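Local coordinates for protein putative oxidoreductase (Magnetospirillum magnetotacticum, PDB 3C1A) that is a putative oxidoreductase that probably binds a nicotinamide adenine dinucleotide cofactor in its Rossmann-fold domain, its substrate being unknown, at residues W124-Q129 / M278-A283; N132-A137 / L272-E277; S194-G199 / A206-L211. All coordinates share one frame; numbering follows the deposited sequence.

Contact 1: W124-Q129 / M278-A283; sequences WVEHTQ and MPLTRA
At one edge of the parallel Rossmann sheet, strand 123-126 and the turn behind it face the first turn of helix 279-290: T128 lies against P279, and E126 against L280 and A283. The tightest touch is apolar, T128 CG2 standing 3.6 Å from P279 CB. Threonine suits this place because its two branches do different work. With chi1 (to OG1) at -49°, CG2 is anti to the backbone N and goes to the proline, while OG1 serves the carboxylate of E126. That hydroxyl donates to E126 OE2 over 2.8 Å, on the syn side and 30° out of the carboxylate plane, a bond that helps fix the rotation of the group.

E126 is also the centre of an inverse gamma turn, in which H127 N bonds to V125 O, and here the chain leaves the sheet. Its side chain bends at chi2 (-89°) and crosses L280 at about a right angle, with OE2 3.9 Å from L280 CD1. Y25 of helix 25-31 packs on both residues. The small A283 lets the helix approach, its CB 4.1 Å from E126 OE2. Proline fits the helix start at P279, where a backbone N-H is not needed for helical bonding. Earlier in the strand, W124 CZ3 comes within 4.2 Å of A283 O, while the indole NE1 hydrogen-bonds to E295 O.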
# COMPACT_ATOMS: atom_id res chain seq x y z
N TRP A 124 1.09 2.91 -11.04
CA TRP A 124 1.58 2.96 -9.68
C TRP A 124 0.69 2.08 -8.85
O TRP A 124 -0.51 1.97 -9.13
CB TRP A 124 1.50 4.39 -9.13
CG TRP A 124 2.49 5.38 -9.68
CD1 TRP A 124 3.24 5.26 -10.80
CD2 TRP A 124 2.82 6.65 -9.12
NE1 TRP A 124 4.03 6.39 -11.00
CE2 TRP A 124 3.80 7.25 -9.96
CE3 TRP A 124 2.41 7.34 -8.00
CZ2 TRP A 124 4.35 8.50 -9.70
CZ3 TRP A 124 2.96 8.60 -7.75
CH2 TRP A 124 3.91 9.15 -8.60
N VAL A 125 1.26 1.43 -7.83
CA VAL A 125 0.46 0.72 -6.86
C VAL A 125 0.39 1.54 -5.55
O VAL A 125 1.40 2.06 -5.06
CB VAL A 125 0.96 -0.67 -6.61
CG1 VAL A 125 0.12 -1.35 -5.53
CG2 VAL A 125 0.97 -1.47 -7.94
N GLU A 126 -0.81 1.66 -4.99
CA GLU A 126 -1.05 2.46 -3.79
C GLU A 126 -0.68 1.71 -2.50
O GLU A 126 -1.55 1.15 -1.82
CB GLU A 126 -2.51 2.96 -3.71
CG GLU A 126 -2.67 4.32 -2.99
CD GLU A 126 -2.87 4.20 -1.47
OE1 GLU A 126 -3.85 3.56 -1.04
OE2 GLU A 126 -2.06 4.80 -0.70
N HIS A 127 0.60 1.70 -2.20
CA HIS A 127 1.15 1.11 -0.97
C HIS A 127 1.36 2.31 -0.08
O HIS A 127 2.33 3.05 -0.21
CB HIS A 127 2.48 0.42 -1.21
CG HIS A 127 2.42 -0.83 -2.02
ND1 HIS A 127 3.11 -0.97 -3.20
CD2 HIS A 127 1.80 -2.02 -1.81
CE1 HIS A 127 2.90 -2.18 -3.70
NE2 HIS A 127 2.08 -2.82 -2.89
N THR A 128 0.43 2.52 0.79
CA THR A 128 0.32 3.82 1.46
C THR A 128 1.60 4.22 2.22
O THR A 128 1.93 5.39 2.30
CB THR A 128 -0.86 3.79 2.40
OG1 THR A 128 -1.98 3.27 1.68
CG2 THR A 128 -1.17 5.18 2.92
N GLN A 129 2.30 3.24 2.79
CA GLN A 129 3.47 3.58 3.61
C GLN A 129 4.55 4.22 2.78
O GLN A 129 5.33 5.02 3.27
CB GLN A 129 4.08 2.35 4.30
CG GLN A 129 5.09 2.78 5.41
CD GLN A 129 4.39 3.30 6.60
OE1 GLN A 129 4.25 4.52 6.79
NE2 GLN A 129 3.86 2.39 7.42
N MSE A 278 -0.70 14.09 4.86
CA MSE A 278 -1.26 12.76 4.97
C MSE A 278 -0.77 11.82 3.87
O MSE A 278 -0.66 12.21 2.71
CB MSE A 278 -2.77 12.79 5.02
CG MSE A 278 -3.23 12.78 6.45
SE MSE A 278 -5.01 12.24 6.40
CE MSE A 278 -5.63 13.68 5.77
N PRO A 279 -0.41 10.59 4.23
CA PRO A 279 0.09 9.71 3.18
C PRO A 279 -0.80 9.61 1.94
O PRO A 279 -0.27 9.70 0.83
CB PRO A 279 0.21 8.35 3.89
CG PRO A 279 0.44 8.71 5.33
CD PRO A 279 -0.36 9.96 5.56
N LEU A 280 -2.11 9.41 2.10
CA LEU A 280 -2.97 9.26 0.92
C LEU A 280 -3.04 10.55 0.11
O LEU A 280 -3.14 10.51 -1.11
CB LEU A 280 -4.37 8.79 1.31
CG LEU A 280 -5.38 8.56 0.20
CD1 LEU A 280 -4.87 7.50 -0.73
CD2 LEU A 280 -6.73 8.17 0.80
N THR A 281 -3.02 11.68 0.78
CA THR A 281 -2.97 12.94 0.08
C THR A 281 -1.70 13.00 -0.76
O THR A 281 -1.76 13.35 -1.94
CB THR A 281 -3.08 14.13 1.04
OG1 THR A 281 -4.33 14.06 1.74
CG2 THR A 281 -2.97 15.42 0.27
N ARG A 282 -0.56 12.59 -0.18
CA ARG A 282 0.70 12.52 -0.90
C ARG A 282 0.68 11.61 -2.09
O ARG A 282 1.16 11.99 -3.14
CB ARG A 282 1.81 12.07 0.03
CG ARG A 282 3.22 12.22 -0.54
CD ARG A 282 4.21 12.28 0.60
NE ARG A 282 5.57 12.27 0.09
CZ ARG A 282 6.32 13.35 -0.04
NH1 ARG A 282 5.87 14.56 0.30
NH2 ARG A 282 7.55 13.22 -0.52
N ALA A 283 0.13 10.40 -1.92
CA ALA A 283 -0.01 9.42 -3.01
C ALA A 283 -0.75 9.96 -4.23
O ALA A 283 -0.26 9.87 -5.37
CB ALA A 283 -0.70 8.17 -2.49

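Contact 2: N132-A137 / L272-E277; sequences NPAWEA and LTVTDE
Apolar contact centres on V274, whose two methyls lie along one side of the first turn of helix 133-140. Its chi1 of 177° sets CG1 anti to the backbone N, where it lies 3.4 Å from A134 CA and also touches A134 CB. The other branch, CG2, reaches A137 CB at 3.9 Å, one helical turn on. A beta-branched valine suits this place because it offers a methyl to each alanine, and the alanines are small enough for the extended chain to lie close; L253 packs on both V274 and A137. P133 CB also comes 4.2 Å from V274 CG1.

The proline ring lies mainly against backbone oxygens, however: CB of P133 is 3.6 Å from T275 O, and CD is 3.4 Å from E277 O. These are van der Waals contacts of ring carbons with carbonyls, and no hydrogen bond joins the two segments.

The polar bonds lie within or beyond the segments. N132 OD1 accepts from A134 N over 3.0 Å, the donor lying 61° above the carbonyl plane, while N132 ND2 donates to Q129 OE1. E277 OE2 forms a salt bridge with R285 NE.

Asparagine at the N-cap with proline directly after it is a classic helix start, and here the irregular chain between strand 270-271 and helix 279-290 runs across that capped turn.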
# COMPACT_ATOMS: atom_id res chain seq x y z
N ASN A 132 4.25 7.88 2.85
CA ASN A 132 4.15 8.47 4.18
C ASN A 132 5.40 9.29 4.47
O ASN A 132 6.51 8.77 4.39
CB ASN A 132 4.01 7.32 5.20
CG ASN A 132 3.82 7.82 6.62
OD1 ASN A 132 3.96 9.01 6.91
ND2 ASN A 132 3.55 6.89 7.53
N PRO A 133 5.25 10.60 4.80
CA PRO A 133 6.47 11.34 5.15
C PRO A 133 7.34 10.76 6.29
O PRO A 133 8.53 10.98 6.30
CB PRO A 133 5.93 12.72 5.55
CG PRO A 133 4.66 12.84 4.76
CD PRO A 133 4.06 11.48 4.82
N ALA A 134 6.76 10.01 7.22
CA ALA A 134 7.52 9.39 8.27
C ALA A 134 8.46 8.29 7.72
O ALA A 134 9.58 8.14 8.21
CB ALA A 134 6.58 8.83 9.33
N TRP A 135 8.02 7.54 6.70
CA TRP A 135 8.80 6.45 6.09
C TRP A 135 9.94 7.05 5.29
O TRP A 135 11.08 6.60 5.35
CB TRP A 135 7.90 5.57 5.21
CG TRP A 135 8.67 4.50 4.52
CD1 TRP A 135 8.86 4.36 3.20
CD2 TRP A 135 9.35 3.40 5.15
NE1 TRP A 135 9.62 3.25 2.94
CE2 TRP A 135 9.94 2.65 4.13
CE3 TRP A 135 9.53 3.01 6.48
CZ2 TRP A 135 10.71 1.54 4.40
CZ3 TRP A 135 10.28 1.90 6.74
CH2 TRP A 135 10.87 1.18 5.71
N GLU A 136 9.62 8.10 4.55
CA GLU A 136 10.61 8.88 3.83
C GLU A 136 11.68 9.45 4.78
O GLU A 136 12.88 9.38 4.48
CB GLU A 136 9.91 9.97 3.02
CG GLU A 136 8.98 9.40 1.92
CD GLU A 136 8.05 10.43 1.30
OE1 GLU A 136 8.29 11.64 1.48
OE2 GLU A 136 7.06 10.03 0.63
N ALA A 137 11.25 9.97 5.93
CA ALA A 137 12.16 10.48 6.99
C ALA A 137 13.01 9.36 7.63
O ALA A 137 14.18 9.58 7.92
CB ALA A 137 11.39 11.19 8.05
N LEU A 272 12.52 12.35 15.81
CA LEU A 272 13.05 12.92 14.58
C LEU A 272 11.95 13.70 13.89
O LEU A 272 10.78 13.34 14.00
CB LEU A 272 13.55 11.83 13.64
CG LEU A 272 14.65 10.90 14.18
CD1 LEU A 272 15.03 9.90 13.12
CD2 LEU A 272 15.85 11.72 14.62
N THR A 273 12.31 14.76 13.18
CA THR A 273 11.32 15.62 12.52
C THR A 273 10.64 14.93 11.34
O THR A 273 11.28 14.40 10.43
CB THR A 273 11.95 16.93 12.03
OG1 THR A 273 12.56 17.61 13.14
CG2 THR A 273 10.89 17.83 11.37
N VAL A 274 9.31 14.93 11.39
CA VAL A 274 8.49 14.39 10.32
C VAL A 274 7.38 15.41 10.06
O VAL A 274 6.76 15.94 10.98
CB VAL A 274 7.88 13.03 10.70
CG1 VAL A 274 6.96 12.52 9.60
CG2 VAL A 274 8.99 12.00 10.98
N THR A 275 7.16 15.70 8.79
CA THR A 275 6.17 16.67 8.39
C THR A 275 4.80 16.00 8.21
O THR A 275 4.69 14.77 8.22
CB THR A 275 6.62 17.40 7.14
OG1 THR A 275 6.88 16.46 6.09
CG2 THR A 275 7.91 18.19 7.46
N ASP A 276 3.76 16.82 8.08
CA ASP A 276 2.42 16.34 8.41
C ASP A 276 1.47 16.04 7.22
O ASP A 276 0.30 15.76 7.45
CB ASP A 276 1.79 17.29 9.43
CG ASP A 276 2.52 17.23 10.80
OD1 ASP A 276 2.30 16.24 11.54
OD2 ASP A 276 3.30 18.15 11.12
N GLU A 277 1.96 16.07 5.99
CA GLU A 277 1.10 15.71 4.87
C GLU A 277 0.59 14.30 5.09
O GLU A 277 1.35 13.41 5.48
CB GLU A 277 1.80 15.84 3.52
CG GLU A 277 0.87 15.52 2.34
CD GLU A 277 1.49 15.77 0.99
OE1 GLU A 277 2.72 15.73 0.87
OE2 GLU A 277 0.75 16.03 0.02

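Contact 3: S194-G199 / A206-L211; sequences SWAARG and AGDVTL
A classic beta bulge interrupts this antiparallel pairing: A196 and A197 both face D208. A196 N donates to D208 O over 2.9 Å, and D208 N donates to A197 O over the same distance. A196, the extra residue, has helix-like backbone angles and shifts the register by one, so W195 and R198, three residues apart, come out on the same side of the sheet. Regular pairing holds on both sides of it, S194 with T210 before and G199 with A206 after, each pair joined by hydrogen bonds in both directions.

The shared side is built round the W195 indole. V209 CB sits over one face in a CH-pi contact, 3.6 Å from the centroid of the six-membered ring and only 9° off its normal. The valine's chi1 of 62° sets CG2 anti to the backbone N and against the same face, 3.7 Å from W195 CE2. On the opposite face R198 NE lies 3.6 Å above the ring plane, near its centre, and also forms a salt bridge with E205. Tryptophan suits the place: its broad ring meets a branched aliphatic group and a guanidinium on opposite faces. Replacing W195 by an alanine removes the ring between V209 and R198, and would probably open a gap beside the valine and free the arginine to turn. G207 lies at the ring edge, its CA 4.3 Å from W195 CZ3; a CB there would run into A197 O and crowd the ring, consistent with a glycine.

On the other side D208 OD2 forms a salt bridge with R223 of strand 218-225, whose L224 hydrogen-bonds to V209. Strand 190-201 is an edge strand of the mixed sheet within this chain, and M168 of helix 168-184 packs on both W195 and V209.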
# COMPACT_ATOMS: atom_id res chain seq x y z
N SER A 194 4.25 -18.28 9.58
CA SER A 194 4.01 -19.09 10.76
C SER A 194 2.83 -18.55 11.53
O SER A 194 2.84 -17.41 12.02
CB SER A 194 5.24 -19.13 11.66
OG SER A 194 5.09 -20.14 12.65
N TRP A 195 1.81 -19.40 11.63
CA TRP A 195 0.58 -19.09 12.33
C TRP A 195 0.68 -19.54 13.77
O TRP A 195 0.77 -20.74 14.05
CB TRP A 195 -0.61 -19.78 11.67
CG TRP A 195 -0.95 -19.19 10.34
CD1 TRP A 195 -0.41 -19.53 9.15
CD2 TRP A 195 -1.90 -18.15 10.08
NE1 TRP A 195 -0.97 -18.77 8.15
CE2 TRP A 195 -1.88 -17.91 8.70
CE3 TRP A 195 -2.76 -17.41 10.88
CZ2 TRP A 195 -2.69 -16.97 8.11
CZ3 TRP A 195 -3.56 -16.49 10.31
CH2 TRP A 195 -3.53 -16.26 8.93
N ALA A 196 0.64 -18.58 14.67
CA ALA A 196 0.59 -18.85 16.10
C ALA A 196 -0.78 -19.38 16.53
O ALA A 196 -0.88 -20.27 17.42
CB ALA A 196 0.91 -17.54 16.87
N ALA A 197 -1.82 -18.80 15.93
CA ALA A 197 -3.24 -19.08 16.27
C ALA A 197 -4.06 -18.74 15.03
O ALA A 197 -3.81 -17.71 14.38
CB ALA A 197 -3.71 -18.19 17.42
N ARG A 198 -4.97 -19.65 14.68
CA ARG A 198 -5.81 -19.53 13.50
C ARG A 198 -7.17 -20.18 13.77
O ARG A 198 -7.25 -21.34 14.13
CB ARG A 198 -5.14 -20.28 12.35
CG ARG A 198 -5.57 -19.83 10.96
CD ARG A 198 -4.86 -20.72 9.97
NE ARG A 198 -4.77 -20.16 8.64
CZ ARG A 198 -3.91 -20.59 7.71
NH1 ARG A 198 -3.06 -21.59 7.97
NH2 ARG A 198 -3.90 -20.02 6.52
N GLY A 199 -8.24 -19.45 13.57
CA GLY A 199 -9.58 -19.98 13.82
C GLY A 199 -10.55 -19.16 13.00
O GLY A 199 -10.15 -18.49 12.06
N ALA A 206 -9.84 -15.53 11.89
CA ALA A 206 -9.42 -14.82 13.08
C ALA A 206 -8.08 -15.45 13.45
O ALA A 206 -8.00 -16.67 13.66
CB ALA A 206 -10.44 -15.03 14.21
N GLY A 207 -7.03 -14.64 13.51
CA GLY A 207 -5.73 -15.18 13.83
C GLY A 207 -4.56 -14.24 13.91
O GLY A 207 -4.70 -13.01 13.92
N ASP A 208 -3.39 -14.88 13.99
CA ASP A 208 -2.11 -14.28 14.36
C ASP A 208 -1.04 -14.98 13.54
O ASP A 208 -0.78 -16.15 13.79
CB ASP A 208 -1.85 -14.54 15.84
CG ASP A 208 -0.64 -13.77 16.41
OD1 ASP A 208 0.10 -13.11 15.64
OD2 ASP A 208 -0.41 -13.86 17.67
N VAL A 209 -0.42 -14.27 12.58
CA VAL A 209 0.59 -14.86 11.71
C VAL A 209 1.82 -13.96 11.72
O VAL A 209 1.72 -12.74 11.90
CB VAL A 209 0.09 -15.08 10.28
CG1 VAL A 209 -0.28 -13.74 9.62
CG2 VAL A 209 1.13 -15.82 9.43
N THR A 210 2.98 -14.60 11.67
CA THR A 210 4.23 -13.89 11.43
C THR A 210 4.86 -14.36 10.12
O THR A 210 5.07 -15.57 9.92
CB THR A 210 5.21 -14.00 12.60
OG1 THR A 210 4.68 -13.21 13.69
CG2 THR A 210 6.58 -13.42 12.18
N LEU A 211 5.14 -13.40 9.23
CA LEU A 211 5.90 -13.64 8.00
C LEU A 211 7.37 -13.39 8.25
O LEU A 211 7.73 -12.35 8.77
CB LEU A 211 5.42 -12.75 6.84
CG LEU A 211 3.93 -12.74 6.54
CD1 LEU A 211 3.70 -12.00 5.26
CD2 LEU A 211 3.35 -14.16 6.47

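From the N terminus, the Rossmann sheet is built first, and its edge strand 123-126 opens the long loop that contact 1 closes. Helix 133-140 follows at once and opens contact 2, nested inside that loop. The chain then builds the mixed sheet of the C-terminal domain, where contact 3 closes a short hairpin nested inside both. On its return, 272-277 closes contact 2 and 278-283 closes contact 1, so no loops cross. Contact 1 brings helix 279-290 back to the Rossmann edge, and contact 2 lays its lead-in on helix 133-140; the two touch where P279 packs on N132 and Q129 on W135. Contact 3 lies apart, its centre about 27 Å from that of contact 1.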